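Side-chain contacts in UDP-N-acetylglucosamine 4,6-dehydratase (Vibrio fischeri, PDB 3PVZ), which binds NAD and probably acts as a lyase that removes water from the nucleotide sugar UDP-N-acetylglucosamine: residues Glu128-Pro131 and Phe132-Met135; Ala298-Leu301 and Pro302-Lys306. All coordinates share one frame; numbering follows the deposited sequence.

Contact 1. Residues Glu128-Pro131 and Phe132-Met135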
ATOM      1  N   GLU A 128     -11.937  -9.787   1.511  1.00 55.51           N
ATOM      2  CA  GLU A 128     -12.839 -10.821   1.032  1.00 56.75           C
ATOM      3  C   GLU A 128     -14.042 -10.384   0.227  1.00 56.63           C
ATOM      4  O   GLU A 128     -14.716 -11.243  -0.329  1.00 57.66           O
ATOM      5  CB  GLU A 128     -13.472 -11.499   2.239  1.00 58.16           C
ATOM      6  CG  GLU A 128     -12.883 -12.768   2.589  1.00 59.92           C
ATOM      7  CD  GLU A 128     -13.625 -13.370   3.753  1.00 62.70           C
ATOM      8  OE1 GLU A 128     -14.846 -13.609   3.607  1.00 64.42           O
ATOM      9  OE2 GLU A 128     -12.969 -13.602   4.790  1.00 64.63           O
ATOM     10  N   LYS A 129     -14.385  -9.099   0.279  1.00 55.58           N
ATOM     11  CA  LYS A 129     -15.646  -8.578  -0.294  1.00 55.59           C
ATOM     12  C   LYS A 129     -15.980  -9.199  -1.614  1.00 54.11           C
ATOM     13  O   LYS A 129     -17.080  -9.663  -1.840  1.00 55.08           O
ATOM     14  CB  LYS A 129     -15.511  -7.077  -0.613  1.00 56.16           C
ATOM     15  CG  LYS A 129     -15.812  -6.116   0.535  1.00 56.62           C
ATOM     16  CD  LYS A 129     -15.505  -4.634   0.177  1.00 55.11           C
ATOM     17  CE  LYS A 129     -14.328  -4.389  -0.756  1.00 54.17           C
ATOM     18  NZ  LYS A 129     -14.663  -4.479  -2.270  1.00 53.34           N
ATOM     19  N   ASP A 130     -15.004  -9.121  -2.507  1.00 51.12           N
ATOM     20  CA  ASP A 130     -15.241  -9.296  -3.920  1.00 50.20           C
ATOM     21  C   ASP A 130     -14.266 -10.313  -4.453  1.00 48.14           C
ATOM     22  O   ASP A 130     -13.279 -10.586  -3.835  1.00 46.72           O
ATOM     23  CB  ASP A 130     -15.097  -7.955  -4.638  1.00 49.57           C
ATOM     24  CG  ASP A 130     -13.667  -7.440  -4.643  1.00 47.49           C
ATOM     25  OD1 ASP A 130     -13.257  -6.748  -3.690  1.00 45.51           O
ATOM     26  OD2 ASP A 130     -12.953  -7.710  -5.625  1.00 47.16           O
ATOM     27  N   PRO A 131     -14.570 -10.905  -5.598  1.00 48.19           N
ATOM     28  CA  PRO A 131     -13.689 -11.968  -6.009  1.00 47.42           C
ATOM     29  C   PRO A 131     -12.323 -11.468  -6.535  1.00 45.64           C
ATOM     30  O   PRO A 131     -11.396 -12.253  -6.648  1.00 44.69           O
ATOM     31  CB  PRO A 131     -14.499 -12.696  -7.093  1.00 48.77           C
ATOM     32  CG  PRO A 131     -15.562 -11.752  -7.545  1.00 49.18           C
ATOM     33  CD  PRO A 131     -15.686 -10.670  -6.536  1.00 49.51           C
ATOM     34  N   PHE A 132     -12.196 -10.177  -6.814  1.00 44.33           N
ATOM     35  CA  PHE A 132     -10.984  -9.679  -7.441  1.00 43.36           C
ATOM     36  C   PHE A 132      -9.946  -9.379  -6.367  1.00 42.08           C
ATOM     37  O   PHE A 132      -8.821  -9.834  -6.460  1.00 42.66           O
ATOM     38  CB  PHE A 132     -11.316  -8.487  -8.331  1.00 43.47           C
ATOM     39  CG  PHE A 132     -12.600  -8.668  -9.106  1.00 45.15           C
ATOM     40  CD1 PHE A 132     -12.714  -9.679 -10.054  1.00 43.78           C
ATOM     41  CD2 PHE A 132     -13.707  -7.866  -8.844  1.00 45.59           C
ATOM     42  CE1 PHE A 132     -13.908  -9.874 -10.756  1.00 45.57           C
ATOM     43  CE2 PHE A 132     -14.894  -8.050  -9.541  1.00 46.98           C
ATOM     44  CZ  PHE A 132     -14.986  -9.054 -10.509  1.00 48.03           C
ATOM     45  N   THR A 133     -10.341  -8.690  -5.317  1.00 41.81           N
ATOM     46  CA  THR A 133      -9.466  -8.501  -4.173  1.00 41.21           C
ATOM     47  C   THR A 133      -9.069  -9.838  -3.529  1.00 40.90           C
ATOM     48  O   THR A 133      -7.917 -10.022  -3.137  1.00 40.42           O
ATOM     49  CB  THR A 133     -10.099  -7.572  -3.129  1.00 41.02           C
ATOM     50  OG1 THR A 133     -10.608  -6.394  -3.772  1.00 42.74           O
ATOM     51  CG2 THR A 133      -9.069  -7.157  -2.125  1.00 40.94           C
ATOM     52  N   LEU A 134     -10.002 -10.780  -3.483  1.00 41.94           N
ATOM     53  CA  LEU A 134      -9.765 -12.100  -2.919  1.00 41.82           C
ATOM     54  C   LEU A 134      -8.717 -12.858  -3.704  1.00 41.01           C
ATOM     55  O   LEU A 134      -7.901 -13.557  -3.137  1.00 41.50           O
ATOM     56  CB  LEU A 134     -11.079 -12.881  -2.930  1.00 43.67           C
ATOM     57  CG  LEU A 134     -11.245 -14.214  -2.198  1.00 44.26           C
ATOM     58  CD1 LEU A 134     -10.754 -14.151  -0.754  1.00 43.20           C
ATOM     59  CD2 LEU A 134     -12.711 -14.639  -2.234  1.00 45.23           C
HETATM   60  N   MSE A 135      -8.755 -12.742  -5.022  1.00 41.47           N
HETATM   61  CA  MSE A 135      -7.764 -13.407  -5.871  1.00 40.62           C
HETATM   62  C   MSE A 135      -6.417 -12.755  -5.631  1.00 39.07           C
HETATM   63  O   MSE A 135      -5.427 -13.442  -5.538  1.00 37.91           O
HETATM   64  CB  MSE A 135      -8.118 -13.313  -7.351  1.00 41.28           C
HETATM   65  CG  MSE A 135      -7.143 -13.934  -8.309  1.00 40.03           C
HETATM   66 SE   MSE A 135      -6.951 -15.808  -8.007  0.65 40.66          SE
HETATM   67  CE  MSE A 135      -8.403 -16.391  -9.209  1.00 35.40           C
TER
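The carboxylate oxygen Asp-130 OD2 is gripped by two backbone amides of the first helical turn, Phe-132 N and Thr-133 N. The bond from Thr-133 N to Asp-130 OD2 is nearly straight (2.8 Å, N-H...O 168°), whereas that from Phe-132 N to Asp-130 OD2 is more bent at 132°; both donors lie above the same face of the carboxylate. The other oxygen, Asp-130 OD1, takes a 2.7 Å bond from Thr-133 OG1 through its syn lone pair. Lys-129 NZ forms a salt bridge with Asp-130 OD1, 3.0 Å away on the anti side, and also reaches Thr-93 O of the second subunit. Four donors thus fix the rotation of this buried carboxylate, and together with the helix N-terminus they would be expected to stabilise its negative charge. A chi1 of 68° sets Asp-130 CG between its own N and carbonyl carbon, turning the acid back over the amides.

Pro-131, which has no N-H to leave unpaired, suits the first turn; its CG sits over the face of the Phe-132 ring, 4.1 Å from the centroid, in a CH-pi contact. Pro-131 O receives Met-135 N (3.1 Å), an early helical bond. The side chains of Glu-128 and Leu-134 lie side by side, Glu-128 CG to Leu-134 CD1 4.2 Å, while the carboxylate of Glu-128 accepts from Met-174 N. Leu-134 and the selenomethionine Met-135 pack on the C-terminal helices 372-382 and 351-367, respectively. Asp-130 is thus a classic side-chain N-cap, reinforced by Thr-133 OG1, starting helix 131-154 of the Rossmann-type domain at the subunit interface.

Contact 2. Residues Ala298-Leu301 and Pro302-Lys306; sequences AKTL and PAQGK
The backbone leaves helix 291-300 and folds back through a type I beta turn from Pro-302 to Gly-305, with Lys-306 N giving a 3.1 Å hydrogen bond to Leu-301 O. Gly-305 N makes only a weak bond to Pro-302 O. At the C' position, where the chain reverses, Gly-305 easily takes a positive phi (51°), having no side chain.

Leu-301 CB and Pro-302 CD are 3.4 Å apart, closer than usual van der Waals contact because the proline ring follows directly in the chain. The same ring reaches back to the last helical turn, Pro-302 CD lying 3.2 Å from Ala-298 O; lacking an N-H, Pro-302 cannot continue the helical bonding to that carbonyl. Farther out, Leu-301 CD2 meets both CB and CD of Lys-306 at 3.9 Å, and Leu-301 and Lys-306 both touch His-286 of strand 284-287. The lysine's aliphatic stem serves as an apolar partner.

On the exposed side, Gln-304 CG lies anti to its carbonyl carbon (chi1 -65°), and the bent chain brings Gln-304 NE2 within 3.4 Å of Thr-300 OG1. Ala-303 CB lies 3.4 Å from Thr-300 O. This is a Schellman motif, its inner bond weak, closing a single turn just beyond helix 291-300 and turning the chain into strand 306-312.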
ATOM      1  N   ALA A 298     -17.652  17.152  17.073  1.00 80.60           N
ATOM      2  CA  ALA A 298     -16.243  17.193  16.680  1.00 80.26           C
ATOM      3  C   ALA A 298     -15.750  18.572  16.199  1.00 81.21           C
ATOM      4  O   ALA A 298     -14.552  18.867  16.256  1.00 80.13           O
ATOM      5  CB  ALA A 298     -15.983  16.149  15.602  1.00 79.12           C
ATOM      6  N   LYS A 299     -16.669  19.414  15.730  1.00 83.44           N
ATOM      7  CA  LYS A 299     -16.303  20.751  15.211  1.00 84.57           C
ATOM      8  C   LYS A 299     -15.852  21.695  16.327  1.00 85.00           C
ATOM      9  O   LYS A 299     -14.902  22.463  16.141  1.00 84.96           O
ATOM     10  CB  LYS A 299     -17.477  21.420  14.469  1.00 85.97           C
ATOM     11  CG  LYS A 299     -18.318  20.501  13.585  1.00 86.84           C
ATOM     12  CD  LYS A 299     -19.131  21.289  12.559  1.00 88.84           C
ATOM     13  CE  LYS A 299     -20.072  20.369  11.786  1.00 89.58           C
ATOM     14  NZ  LYS A 299     -21.153  21.127  11.091  1.00 91.40           N
ATOM     15  N   THR A 300     -16.524  21.602  17.477  1.00 85.60           N
ATOM     16  CA  THR A 300     -16.332  22.574  18.558  0.50 86.32           C
ATOM     17  C   THR A 300     -15.655  22.034  19.825  1.00 85.79           C
ATOM     18  O   THR A 300     -15.031  22.815  20.556  1.00 86.10           O
ATOM     19  CB  THR A 300     -17.670  23.230  18.961  0.50 87.88           C
ATOM     20  OG1 THR A 300     -17.416  24.340  19.831  0.50 88.50           O
ATOM     21  CG2 THR A 300     -18.589  22.225  19.648  0.50 88.08           C
ATOM     22  N   LEU A 301     -15.752  20.718  20.083  1.00 84.59           N
ATOM     23  CA  LEU A 301     -15.283  20.143  21.366  1.00 83.57           C
ATOM     24  C   LEU A 301     -13.762  20.115  21.582  1.00 82.24           C
ATOM     25  O   LEU A 301     -13.306  20.376  22.694  1.00 81.97           O
ATOM     26  CB  LEU A 301     -15.880  18.745  21.617  1.00 83.35           C
ATOM     27  CG  LEU A 301     -17.257  18.647  22.306  1.00 84.83           C
ATOM     28  CD1 LEU A 301     -17.716  17.201  22.461  1.00 84.46           C
ATOM     29  CD2 LEU A 301     -17.265  19.320  23.681  1.00 85.66           C
ATOM     30  N   PRO A 302     -12.979  19.777  20.540  1.00 80.79           N
ATOM     31  CA  PRO A 302     -11.516  19.790  20.616  1.00 79.90           C
ATOM     32  C   PRO A 302     -10.878  21.114  21.019  1.00 80.75           C
ATOM     33  O   PRO A 302      -9.790  21.109  21.602  1.00 80.32           O
ATOM     34  CB  PRO A 302     -11.102  19.439  19.194  1.00 78.83           C
ATOM     35  CG  PRO A 302     -12.193  18.584  18.713  1.00 78.83           C
ATOM     36  CD  PRO A 302     -13.437  19.168  19.279  1.00 80.24           C
ATOM     37  N   ALA A 303     -11.524  22.228  20.670  1.00 81.93           N
ATOM     38  CA  ALA A 303     -11.146  23.556  21.183  1.00 82.88           C
ATOM     39  C   ALA A 303     -11.147  23.590  22.718  1.00 83.08           C
ATOM     40  O   ALA A 303     -10.149  23.975  23.338  1.00 83.24           O
ATOM     41  CB  ALA A 303     -12.100  24.631  20.637  1.00 84.02           C
ATOM     42  N   GLN A 304     -12.273  23.177  23.306  1.00 83.28           N
ATOM     43  CA  GLN A 304     -12.456  23.068  24.772  1.00 83.16           C
ATOM     44  C   GLN A 304     -11.850  21.774  25.364  1.00 81.12           C
ATOM     45  O   GLN A 304     -12.349  21.247  26.362  1.00 81.34           O
ATOM     46  CB  GLN A 304     -13.956  23.130  25.107  1.00 84.49           C
ATOM     47  CG  GLN A 304     -14.621  24.486  24.772  1.00 87.09           C
ATOM     48  CD  GLN A 304     -16.023  24.348  24.177  1.00 88.60           C
ATOM     49  OE1 GLN A 304     -16.934  23.801  24.803  1.00 88.55           O
ATOM     50  NE2 GLN A 304     -16.196  24.862  22.960  1.00 88.59           N
ATOM     51  N   GLY A 305     -10.791  21.258  24.735  1.00 78.56           N
ATOM     52  CA  GLY A 305     -10.063  20.065  25.229  1.00 76.38           C
ATOM     53  C   GLY A 305     -10.865  18.813  25.582  1.00 74.70           C
ATOM     54  O   GLY A 305     -10.483  18.083  26.485  1.00 74.28           O
ATOM     55  N   LYS A 306     -11.978  18.580  24.882  1.00 73.32           N
ATOM     56  CA  LYS A 306     -12.735  17.320  24.928  1.00 71.68           C
ATOM     57  C   LYS A 306     -12.691  16.692  23.510  1.00 69.14           C
ATOM     58  O   LYS A 306     -12.549  17.426  22.510  1.00 68.86           O
ATOM     59  CB  LYS A 306     -14.187  17.570  25.341  1.00 73.22           C
ATOM     60  CG  LYS A 306     -14.458  17.694  26.860  1.00 75.99           C
ATOM     61  CD  LYS A 306     -15.966  17.932  27.138  1.00 79.16           C
ATOM     62  CE  LYS A 306     -16.481  17.279  28.449  1.00 81.19           C
ATOM     63  NZ  LYS A 306     -16.507  15.757  28.440  1.00 81.10           N
TER

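Contacts 1 and 2 stand at opposite kinds of helix end: residues 128-135 start helix 131-154, whereas residues 298-306 leave helix 291-300. Their centres are 40 Å apart, and they share no secondary-structure element. Contact 1 is partly buried, faces the second subunit and belongs to the NAD-binding part of the fold, with a bound NAD about 11 Å from the Thr-133 side chain. Contact 2 is a surface feature away from the annotated sites and untouched by the other subunit. The chemistry follows: a multiply bonded carboxylate dominates contact 1, while contact 2 relies on one firm backbone bond across it and light apolar contacts. Proline occurs in both, entering one helix and following another.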